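Local coordinates for bradyzoite surface antigen BSR4 (Toxoplasma gondii, PDB 2JKS), which is a zinc-binding surface antigen of the bradyzoite stage, built from two SRS domains and probably engaged in contacts between parasite and host, at residues A[196-202]-A[253-259]; A[61-65]-A[102-106]; A[128-134]-A[158-164]. All coordinates share one frame; numbering follows the deposited sequence.

From the N terminus, contact 2 closes first, bringing residues 102-106 back to 61-65 and tying together the two sheets of the N-terminal SRS domain. Contact 3 then closes the shorter loop between 128-134 and 158-164, a beta hairpin whose open end faces the second domain. Contact 1 comes last and pairs 196-202 with 253-259 inside one sheet of that domain. The three follow in series; none nests or crosses. Contacts 2 and 3 have centres about 17 Å apart and meet where Phe134 packs against Val65 and Trp103. Contacts 1 and 3 touch across the domain junction, through Leu129 and Cys202, whereas contacts 1 and 2 lie on opposite sides of the chain's centre.

Contact 1 of 3, residues A[196-202]-A[253-259]; sequences NTLTINC and TSATLTI
Leu198 and Leu257 form a doubly hydrogen-bonded antiparallel pair, Leu198 N giving to Leu257 O at 2.8 Å and Leu257 N to Leu198 O at 2.7 Å. Ile200 and Ala255 repeat the exchange, and Cys202 N reaches Thr253 O at 2.8 Å where strand 197-201 ends. At the other end the Asn196 amide does the work of a further rung: its ND2 binds Ile259 O at 2.9 Å, the acceptor lying close to the amide plane while the donor stands 40° out of the carbonyl plane, and Ile259 N returns to Asn196 O. The face of Thr199, Asn201, Ser254 and Thr256 carries two side-chain bonds. Thr199 OG1 and Thr256 OG1 meet at 2.9 Å, each hydroxyl beside its own backbone N (chi1 -56° and -66°). Next along, Ser254 OG donates to Asn201 OD1 at 2.6 Å, approaching tilted from the amide carbonyl plane. Leu198, Ile200, Ala255 and Leu257 project from the other face of this strand pair of the second SRS domain, where strands 187-191 and 269-277 of the facing sheet meet the leucines. Strand 173-175 binds the remaining backbone edge of Thr199 and Asn201. The chemistry is thus two-sided: apolar packing and the Cys202-Cys275 disulfide join this sheet to the facing one, while a hydroxyl pair and a serine-asparagine bond satisfy polar groups on the opposite face.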
loop_
_atom_site.group_PDB
_atom_site.type_symbol
_atom_site.label_atom_id
_atom_site.label_comp_id
_atom_site.label_asym_id
_atom_site.label_seq_id
_atom_site.Cartn_x
_atom_site.Cartn_y
_atom_site.Cartn_z
ATOM N N ASN A 196 -1.641 -3.081 -28.533
ATOM C CA ASN A 196 -2.258 -4.395 -28.623
ATOM C C ASN A 196 -1.894 -5.292 -27.442
ATOM O O ASN A 196 -2.182 -6.473 -27.461
ATOM C CB ASN A 196 -1.882 -5.069 -29.950
ATOM C CG ASN A 196 -0.387 -5.352 -30.033
ATOM O OD1 ASN A 196 0.382 -4.513 -29.637
ATOM N ND2 ASN A 196 0.006 -6.544 -30.496
ATOM N N THR A 197 -1.298 -4.712 -26.396
ATOM C CA THR A 197 -1.006 -5.476 -25.168
ATOM C C THR A 197 -1.708 -4.941 -23.913
ATOM O O THR A 197 -2.137 -3.833 -23.873
ATOM C CB THR A 197 0.493 -5.602 -24.895
ATOM O OG1 THR A 197 0.995 -4.334 -24.476
ATOM C CG2 THR A 197 1.226 -6.055 -26.150
ATOM N N LEU A 198 -1.818 -5.797 -22.905
ATOM C CA LEU A 198 -2.361 -5.430 -21.624
ATOM C C LEU A 198 -1.594 -6.233 -20.567
ATOM O O LEU A 198 -1.605 -7.444 -20.621
ATOM C CB LEU A 198 -3.828 -5.859 -21.595
ATOM C CG LEU A 198 -4.533 -5.584 -20.269
ATOM C CD1 LEU A 198 -4.531 -4.096 -19.840
ATOM C CD2 LEU A 198 -5.993 -6.202 -20.327
ATOM N N THR A 199 -0.995 -5.553 -19.592
ATOM C CA THR A 199 -0.357 -6.229 -18.460
ATOM C C THR A 199 -1.091 -5.863 -17.204
ATOM O O THR A 199 -1.290 -4.674 -16.923
ATOM C CB THR A 199 1.105 -5.806 -18.304
ATOM O OG1 THR A 199 1.793 -6.067 -19.535
ATOM C CG2 THR A 199 1.794 -6.576 -17.127
ATOM N N ILE A 200 -1.433 -6.884 -16.434
ATOM C CA ILE A 200 -2.028 -6.702 -15.132
ATOM C C ILE A 200 -1.100 -7.223 -14.067
ATOM O O ILE A 200 -0.736 -8.395 -14.071
ATOM C CB ILE A 200 -3.366 -7.463 -15.028
ATOM C CG1 ILE A 200 -4.283 -7.179 -16.246
ATOM C CG2 ILE A 200 -4.079 -7.177 -13.670
ATOM C CD1 ILE A 200 -4.780 -5.773 -16.372
ATOM N N ASN A 201 -0.674 -6.317 -13.191
ATOM C CA ASN A 201 0.134 -6.692 -12.035
ATOM C C ASN A 201 -0.701 -6.635 -10.757
ATOM O O ASN A 201 -1.095 -5.530 -10.300
ATOM C CB ASN A 201 1.367 -5.814 -11.922
ATOM C CG ASN A 201 2.300 -5.951 -13.125
ATOM O OD1 ASN A 201 2.524 -7.062 -13.650
ATOM N ND2 ASN A 201 2.807 -4.825 -13.599
ATOM N N CYS A 202 -1.018 -7.819 -10.196
ATOM C CA CYS A 202 -1.758 -7.835 -8.934
ATOM C C CYS A 202 -0.854 -7.699 -7.678
ATOM O O CYS A 202 -1.342 -7.329 -6.621
ATOM C CB CYS A 202 -2.630 -9.101 -8.761
ATOM S SG CYS A 202 -3.821 -9.368 -10.102
ATOM N N THR A 253 0.839 -13.793 -10.315
ATOM C CA THR A 253 0.024 -12.627 -9.930
ATOM C C THR A 253 0.145 -11.502 -10.990
ATOM O O THR A 253 -0.482 -10.453 -10.840
ATOM C CB THR A 253 0.407 -12.045 -8.547
ATOM O OG1 THR A 253 1.804 -11.718 -8.556
ATOM C CG2 THR A 253 0.101 -13.043 -7.409
ATOM N N SER A 254 0.968 -11.721 -12.022
ATOM C CA SER A 254 1.019 -10.836 -13.207
ATOM C C SER A 254 0.772 -11.653 -14.457
ATOM O O SER A 254 1.200 -12.808 -14.537
ATOM C CB SER A 254 2.362 -10.143 -13.329
ATOM O OG SER A 254 2.558 -9.256 -12.238
ATOM N N ALA A 255 0.020 -11.093 -15.401
ATOM C CA ALA A 255 -0.131 -11.699 -16.742
ATOM C C ALA A 255 -0.275 -10.607 -17.830
ATOM O O ALA A 255 -0.750 -9.490 -17.576
ATOM C CB ALA A 255 -1.343 -12.676 -16.782
ATOM N N THR A 256 0.135 -10.958 -19.043
ATOM C CA THR A 256 0.117 -10.029 -20.159
ATOM C C THR A 256 -0.638 -10.635 -21.323
ATOM O O THR A 256 -0.281 -11.711 -21.842
ATOM C CB THR A 256 1.556 -9.693 -20.592
ATOM O OG1 THR A 256 2.223 -8.971 -19.546
ATOM C CG2 THR A 256 1.553 -8.899 -21.916
ATOM N N LEU A 257 -1.657 -9.917 -21.774
ATOM C CA LEU A 257 -2.380 -10.298 -22.986
ATOM C C LEU A 257 -1.774 -9.536 -24.182
ATOM O O LEU A 257 -1.521 -8.342 -24.080
ATOM C CB LEU A 257 -3.861 -9.932 -22.827
ATOM C CG LEU A 257 -4.743 -10.099 -24.065
ATOM C CD1 LEU A 257 -4.911 -11.552 -24.408
ATOM C CD2 LEU A 257 -6.124 -9.449 -23.803
ATOM N N THR A 258 -1.471 -10.261 -25.270
ATOM C CA THR A 258 -1.002 -9.666 -26.533
ATOM C C THR A 258 -1.936 -10.156 -27.602
ATOM O O THR A 258 -1.998 -11.368 -27.875
ATOM C CB THR A 258 0.439 -10.099 -26.883
ATOM O OG1 THR A 258 1.297 -9.751 -25.791
ATOM C CG2 THR A 258 0.907 -9.420 -28.196
ATOM N N ILE A 259 -2.732 -9.244 -28.156
ATOM C CA ILE A 259 -3.588 -9.567 -29.274
ATOM C C ILE A 259 -2.757 -9.326 -30.531
ATOM O O ILE A 259 -2.402 -8.199 -30.763
ATOM C CB ILE A 259 -4.862 -8.660 -29.334
ATOM C CG1 ILE A 259 -5.756 -8.851 -28.087
ATOM C CG2 ILE A 259 -5.660 -8.933 -30.574
ATOM C CD1 ILE A 259 -6.773 -7.700 -27.928
#

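Contact 2 of 3, residues A[61-65]-A[102-106]; sequences IEQNV and NWKVN
The indole of Trp103, buried between the two sheets of the N-terminal SRS domain, a beta sandwich, has CG1 of Ile61 over one face and CG1 of Val65 at its edge, near the ring plane. Ile61 CG1 stands 4.2 Å from the centroid of the Trp103 five-membered ring, only 24° off the normal, a CH-pi contact; with CG1 anti to the backbone N (chi1 -162°), the branch is carried out over the pyrrole part. Val65 CG1 meets the rim of Trp103 at NE1, 3.7 Å away, the two side chains crossing at about a right angle. Phe44, Trp118 and Leu120 of one sheet touch the ring, as does Val136 of the other. Contact 2 therefore joins an irregular part of strand 53-67 to the region of the short edge strand 104-105 of the opposing sheet.

Polar groups line the outer side. The carboxylate of Glu62 takes the backbone N-H of Val105 at OE1, 3.1 Å away; the bond is nearly straight at the hydrogen, but the donor comes from well above the carboxylate plane. Val105 CG1 packs against the same OE1, and a water ties this oxygen to Trp103 O. A second water donates to Ile61 O and accepts from Trp103 N, bridging the two backbones beside the edge of the indole. The Asn102 amide does not bond Glu62 O directly, although CB of Asn102 rests on that oxygen at 3.1 Å. Instead its nitrogen is served by two waters: both accept from Asn102 ND2, at 2.9 and 2.6 Å, and both donate to Gln63 O.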
loop_
_atom_site.group_PDB
_atom_site.type_symbol
_atom_site.label_atom_id
_atom_site.label_comp_id
_atom_site.label_asym_id
_atom_site.label_seq_id
_atom_site.Cartn_x
_atom_site.Cartn_y
_atom_site.Cartn_z
ATOM N N ILE A 61 14.709 3.867 16.045
ATOM C CA ILE A 61 13.694 4.347 15.085
ATOM C C ILE A 61 14.267 4.467 13.642
ATOM O O ILE A 61 13.532 4.470 12.632
ATOM C CB ILE A 61 13.143 5.723 15.593
ATOM C CG1 ILE A 61 11.813 6.107 14.955
ATOM C CG2 ILE A 61 14.150 6.843 15.403
ATOM C CD1 ILE A 61 11.080 7.183 15.738
ATOM N N GLU A 62 15.584 4.593 13.556
ATOM C CA GLU A 62 16.251 4.711 12.258
ATOM C C GLU A 62 16.382 3.379 11.535
ATOM O O GLU A 62 16.824 3.334 10.374
ATOM C CB GLU A 62 17.631 5.352 12.433
ATOM C CG GLU A 62 17.594 6.812 12.585
ATOM C CD GLU A 62 18.904 7.449 12.177
ATOM O OE1 GLU A 62 18.936 8.128 11.102
ATOM O OE2 GLU A 62 19.901 7.268 12.929
ATOM N N GLN A 63 16.004 2.307 12.218
ATOM C CA GLN A 63 16.065 0.968 11.671
ATOM C C GLN A 63 14.720 0.286 11.674
ATOM O O GLN A 63 14.400 -0.428 10.727
ATOM C CB GLN A 63 17.093 0.095 12.407
ATOM C CG GLN A 63 18.546 0.474 12.081
ATOM C CD GLN A 63 19.579 -0.582 12.542
ATOM O OE1 GLN A 63 19.224 -1.681 13.038
ATOM N NE2 GLN A 63 20.870 -0.253 12.363
ATOM N N ASN A 64 13.936 0.512 12.722
ATOM C CA ASN A 64 12.708 -0.231 12.927
ATOM C C ASN A 64 11.510 0.677 13.256
ATOM O O ASN A 64 11.685 1.814 13.684
ATOM C CB ASN A 64 12.892 -1.260 14.065
ATOM C CG ASN A 64 13.920 -2.333 13.737
ATOM O OD1 ASN A 64 13.707 -3.177 12.860
ATOM N ND2 ASN A 64 15.040 -2.301 14.437
ATOM N N VAL A 65 10.310 0.162 12.998
ATOM C CA VAL A 65 9.051 0.714 13.542
ATOM C C VAL A 65 8.300 -0.431 14.246
ATOM O O VAL A 65 8.750 -1.571 14.195
ATOM C CB VAL A 65 8.163 1.405 12.430
ATOM C CG1 VAL A 65 8.910 2.564 11.755
ATOM C CG2 VAL A 65 7.713 0.391 11.387
ATOM N N ASN A 102 13.564 4.392 5.930
ATOM C CA ASN A 102 13.702 4.479 7.383
ATOM C C ASN A 102 13.438 5.897 7.771
ATOM O O ASN A 102 13.632 6.835 6.957
ATOM C CB ASN A 102 15.136 4.174 7.874
ATOM C CG ASN A 102 15.693 2.868 7.406
ATOM O OD1 ASN A 102 16.620 2.837 6.581
ATOM N ND2 ASN A 102 15.203 1.785 7.973
ATOM N N TRP A 103 13.030 6.071 9.032
ATOM C CA TRP A 103 13.029 7.388 9.654
ATOM C C TRP A 103 14.476 7.846 9.701
ATOM O O TRP A 103 15.365 7.039 9.892
ATOM C CB TRP A 103 12.529 7.303 11.078
ATOM C CG TRP A 103 11.028 7.146 11.226
ATOM C CD1 TRP A 103 10.321 5.982 11.249
ATOM C CD2 TRP A 103 10.073 8.200 11.382
ATOM N NE1 TRP A 103 8.987 6.239 11.409
ATOM C CE2 TRP A 103 8.797 7.591 11.523
ATOM C CE3 TRP A 103 10.170 9.600 11.434
ATOM C CZ2 TRP A 103 7.590 8.358 11.727
ATOM C CZ3 TRP A 103 9.006 10.352 11.625
ATOM C CH2 TRP A 103 7.721 9.722 11.745
ATOM N N LYS A 104 14.689 9.143 9.543
ATOM C CA LYS A 104 16.019 9.715 9.512
ATOM C C LYS A 104 16.126 10.741 10.609
ATOM O O LYS A 104 15.310 11.646 10.691
ATOM C CB LYS A 104 16.286 10.404 8.189
ATOM C CG LYS A 104 16.649 9.451 7.102
ATOM C CD LYS A 104 16.743 10.184 5.825
ATOM C CE LYS A 104 17.036 9.198 4.675
ATOM N NZ LYS A 104 17.172 9.997 3.429
ATOM N N VAL A 105 17.165 10.607 11.419
ATOM C CA VAL A 105 17.475 11.646 12.400
ATOM C C VAL A 105 17.838 13.000 11.719
ATOM O O VAL A 105 18.503 13.062 10.675
ATOM C CB VAL A 105 18.539 11.151 13.424
ATOM C CG1 VAL A 105 19.876 11.211 12.837
ATOM C CG2 VAL A 105 18.462 11.976 14.704
ATOM N N ASN A 106 17.338 14.085 12.276
ATOM C CA ASN A 106 17.712 15.382 11.779
ATOM C C ASN A 106 19.025 15.772 12.482
ATOM O O ASN A 106 19.140 15.766 13.718
ATOM C CB ASN A 106 16.544 16.384 11.850
ATOM C CG ASN A 106 15.301 15.918 11.000
ATOM O OD1 ASN A 106 15.350 14.901 10.263
ATOM N ND2 ASN A 106 14.208 16.670 11.092
HETATM O O HOH W 1 12.662 3.601 10.352
HETATM O O HOH W 2 17.774 6.566 8.704
HETATM O O HOH W 3 12.640 0.950 9.047
HETATM O O HOH W 4 15.700 -0.789 8.257
#

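Contact 3 of 3, residues A[128-134]-A[158-164]; sequences PLTDKAF and TVNVEAR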
loop_
_atom_site.group_PDB
_atom_site.type_symbol
_atom_site.label_atom_id
_atom_site.label_comp_id
_atom_site.label_asym_id
_atom_site.label_seq_id
_atom_site.Cartn_x
_atom_site.Cartn_y
_atom_site.Cartn_z
ATOM N N PRO A 128 2.195 1.399 -0.320
ATOM C CA PRO A 128 1.856 -0.041 -0.296
ATOM C C PRO A 128 0.642 -0.371 -1.193
ATOM O O PRO A 128 -0.058 0.527 -1.642
ATOM C CB PRO A 128 1.559 -0.309 1.204
ATOM C CG PRO A 128 1.069 1.004 1.717
ATOM C CD PRO A 128 1.873 2.053 0.972
ATOM N N LEU A 129 0.441 -1.646 -1.493
ATOM C CA LEU A 129 -0.784 -2.117 -2.194
ATOM C C LEU A 129 -1.994 -2.234 -1.302
ATOM O O LEU A 129 -3.134 -2.357 -1.778
ATOM C CB LEU A 129 -0.506 -3.472 -2.840
ATOM C CG LEU A 129 0.663 -3.483 -3.807
ATOM C CD1 LEU A 129 0.874 -4.889 -4.394
ATOM C CD2 LEU A 129 0.524 -2.423 -4.879
ATOM N N THR A 130 -1.748 -2.233 0.012
ATOM C CA THR A 130 -2.793 -2.318 0.990
ATOM C C THR A 130 -2.538 -1.262 2.075
ATOM O O THR A 130 -1.395 -0.837 2.250
ATOM C CB THR A 130 -2.869 -3.750 1.635
ATOM O OG1 THR A 130 -1.622 -4.042 2.251
ATOM C CG2 THR A 130 -3.133 -4.830 0.547
ATOM N N ASP A 131 -3.595 -0.877 2.785
ATOM C CA ASP A 131 -3.485 0.136 3.860
ATOM C C ASP A 131 -2.629 -0.391 4.999
ATOM O O ASP A 131 -2.825 -1.516 5.416
ATOM C CB ASP A 131 -4.869 0.562 4.355
ATOM C CG ASP A 131 -5.693 1.258 3.272
ATOM O OD1 ASP A 131 -5.118 1.931 2.386
ATOM O OD2 ASP A 131 -6.928 1.160 3.308
ATOM N N LYS A 132 -1.666 0.416 5.459
ATOM C CA LYS A 132 -0.779 0.022 6.539
ATOM C C LYS A 132 -0.812 1.011 7.701
ATOM O O LYS A 132 -1.127 2.199 7.543
ATOM C CB LYS A 132 0.679 -0.112 6.051
ATOM C CG LYS A 132 0.897 -1.027 4.831
ATOM C CD LYS A 132 0.711 -2.510 5.198
ATOM C CE LYS A 132 0.875 -3.361 3.935
ATOM N NZ LYS A 132 0.681 -4.793 4.300
ATOM N N ALA A 133 -0.407 0.518 8.861
ATOM C CA ALA A 133 -0.189 1.345 10.039
ATOM C C ALA A 133 1.040 0.864 10.807
ATOM O O ALA A 133 1.316 -0.349 10.896
ATOM C CB ALA A 133 -1.431 1.304 10.944
ATOM N N PHE A 134 1.748 1.799 11.413
ATOM C CA PHE A 134 2.816 1.441 12.350
ATOM C C PHE A 134 2.774 2.406 13.504
ATOM O O PHE A 134 1.977 3.366 13.489
ATOM C CB PHE A 134 4.204 1.435 11.648
ATOM C CG PHE A 134 4.689 2.812 11.178
ATOM C CD1 PHE A 134 5.304 3.698 12.090
ATOM C CD2 PHE A 134 4.554 3.195 9.841
ATOM C CE1 PHE A 134 5.749 4.919 11.704
ATOM C CE2 PHE A 134 5.046 4.466 9.407
ATOM C CZ PHE A 134 5.649 5.308 10.357
ATOM N N THR A 158 0.609 6.675 16.164
ATOM C CA THR A 158 0.229 5.767 15.113
ATOM C C THR A 158 0.320 6.493 13.751
ATOM O O THR A 158 -0.308 7.527 13.551
ATOM C CB THR A 158 -1.182 5.181 15.347
ATOM O OG1 THR A 158 -1.210 4.482 16.611
ATOM C CG2 THR A 158 -1.589 4.232 14.219
ATOM N N VAL A 159 1.079 5.927 12.810
ATOM C CA VAL A 159 1.119 6.482 11.456
ATOM C C VAL A 159 0.431 5.487 10.532
ATOM O O VAL A 159 0.866 4.349 10.417
ATOM C CB VAL A 159 2.568 6.736 10.980
ATOM C CG1 VAL A 159 2.675 7.287 9.468
ATOM C CG2 VAL A 159 3.417 7.601 12.091
ATOM N N ASN A 160 -0.642 5.945 9.903
ATOM C CA ASN A 160 -1.397 5.226 8.894
ATOM C C ASN A 160 -0.789 5.619 7.573
ATOM O O ASN A 160 -0.480 6.788 7.370
ATOM C CB ASN A 160 -2.867 5.668 9.005
ATOM C CG ASN A 160 -3.462 5.268 10.339
ATOM O OD1 ASN A 160 -3.544 4.081 10.631
ATOM N ND2 ASN A 160 -3.793 6.253 11.195
ATOM N N VAL A 161 -0.540 4.643 6.714
ATOM C CA VAL A 161 -0.041 4.891 5.372
ATOM C C VAL A 161 -1.105 4.335 4.409
ATOM O O VAL A 161 -1.414 3.142 4.450
ATOM C CB VAL A 161 1.328 4.206 5.133
ATOM C CG1 VAL A 161 1.846 4.542 3.755
ATOM C CG2 VAL A 161 2.335 4.578 6.297
ATOM N N GLU A 162 -1.712 5.225 3.627
ATOM C CA GLU A 162 -2.765 4.813 2.691
ATOM C C GLU A 162 -2.123 4.162 1.488
ATOM O O GLU A 162 -1.091 4.625 1.016
ATOM C CB GLU A 162 -3.589 6.008 2.248
ATOM C CG GLU A 162 -4.247 6.690 3.441
ATOM C CD GLU A 162 -5.272 7.742 3.069
ATOM O OE1 GLU A 162 -5.305 8.175 1.904
ATOM O OE2 GLU A 162 -6.040 8.148 3.965
ATOM N N ALA A 163 -2.752 3.088 0.998
ATOM C CA ALA A 163 -2.326 2.392 -0.209
ATOM C C ALA A 163 -2.277 3.334 -1.422
ATOM O O ALA A 163 -3.086 4.251 -1.537
ATOM C CB ALA A 163 -3.342 1.248 -0.505
ATOM N N ARG A 164 -1.355 3.095 -2.332
ATOM C CA ARG A 164 -1.384 3.766 -3.632
ATOM C C ARG A 164 -2.712 3.476 -4.337
ATOM O O ARG A 164 -3.387 2.461 -4.044
ATOM C CB ARG A 164 -0.251 3.270 -4.525
ATOM C CG ARG A 164 -0.390 1.808 -4.965
ATOM C CD ARG A 164 0.989 1.184 -4.940
ATOM N NE ARG A 164 1.739 1.383 -6.158
ATOM C CZ ARG A 164 3.073 1.495 -6.181
ATOM N NH1 ARG A 164 3.778 1.486 -5.047
ATOM N NH2 ARG A 164 3.705 1.646 -7.336
#
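Phe134 and Val159 run alongside each other, with CB of Val159 over one face of the Phe134 ring, 3.7 Å from its centroid and shifted toward the rim. The ring owes this place to a chi1 of 67°, which tucks CG in between N and C of its own backbone and swings the ring across to Val159. Val161 CG2 approaches the same ring obliquely, while its other methyl, CG1, packs on Pro128 CD at 3.7 Å. Beneath these side chains the backbones exchange paired bonds between Phe134 and Val159 and between Lys132 and Val161, the Val161 N to Lys132 O bond being short at 2.6 Å. This is the open end of the beta hairpin 132-141/152-161 of the first SRS domain, and beyond the regular pairing one side chain and one further backbone bond continue the contact. Asp131 OD1 accepts the backbone N-H of Ala163 at 3.0 Å, nearly straight, and Arg164 N binds Pro128 O; Leu129 CD2 runs alongside Arg164 CD at 3.6 Å. Further out, Leu91 and Leu94 of helix 91-95 touch the Phe134 ring. Lys132 NZ is held by Glu96, which binds a zinc ion together with Asp205 of the second domain. Asp131 OD2 accepts from Lys180 N, also in that domain, and Arg164 uses NH1 on Leu127 O and its own carbonyl oxygen on Ser182 OG.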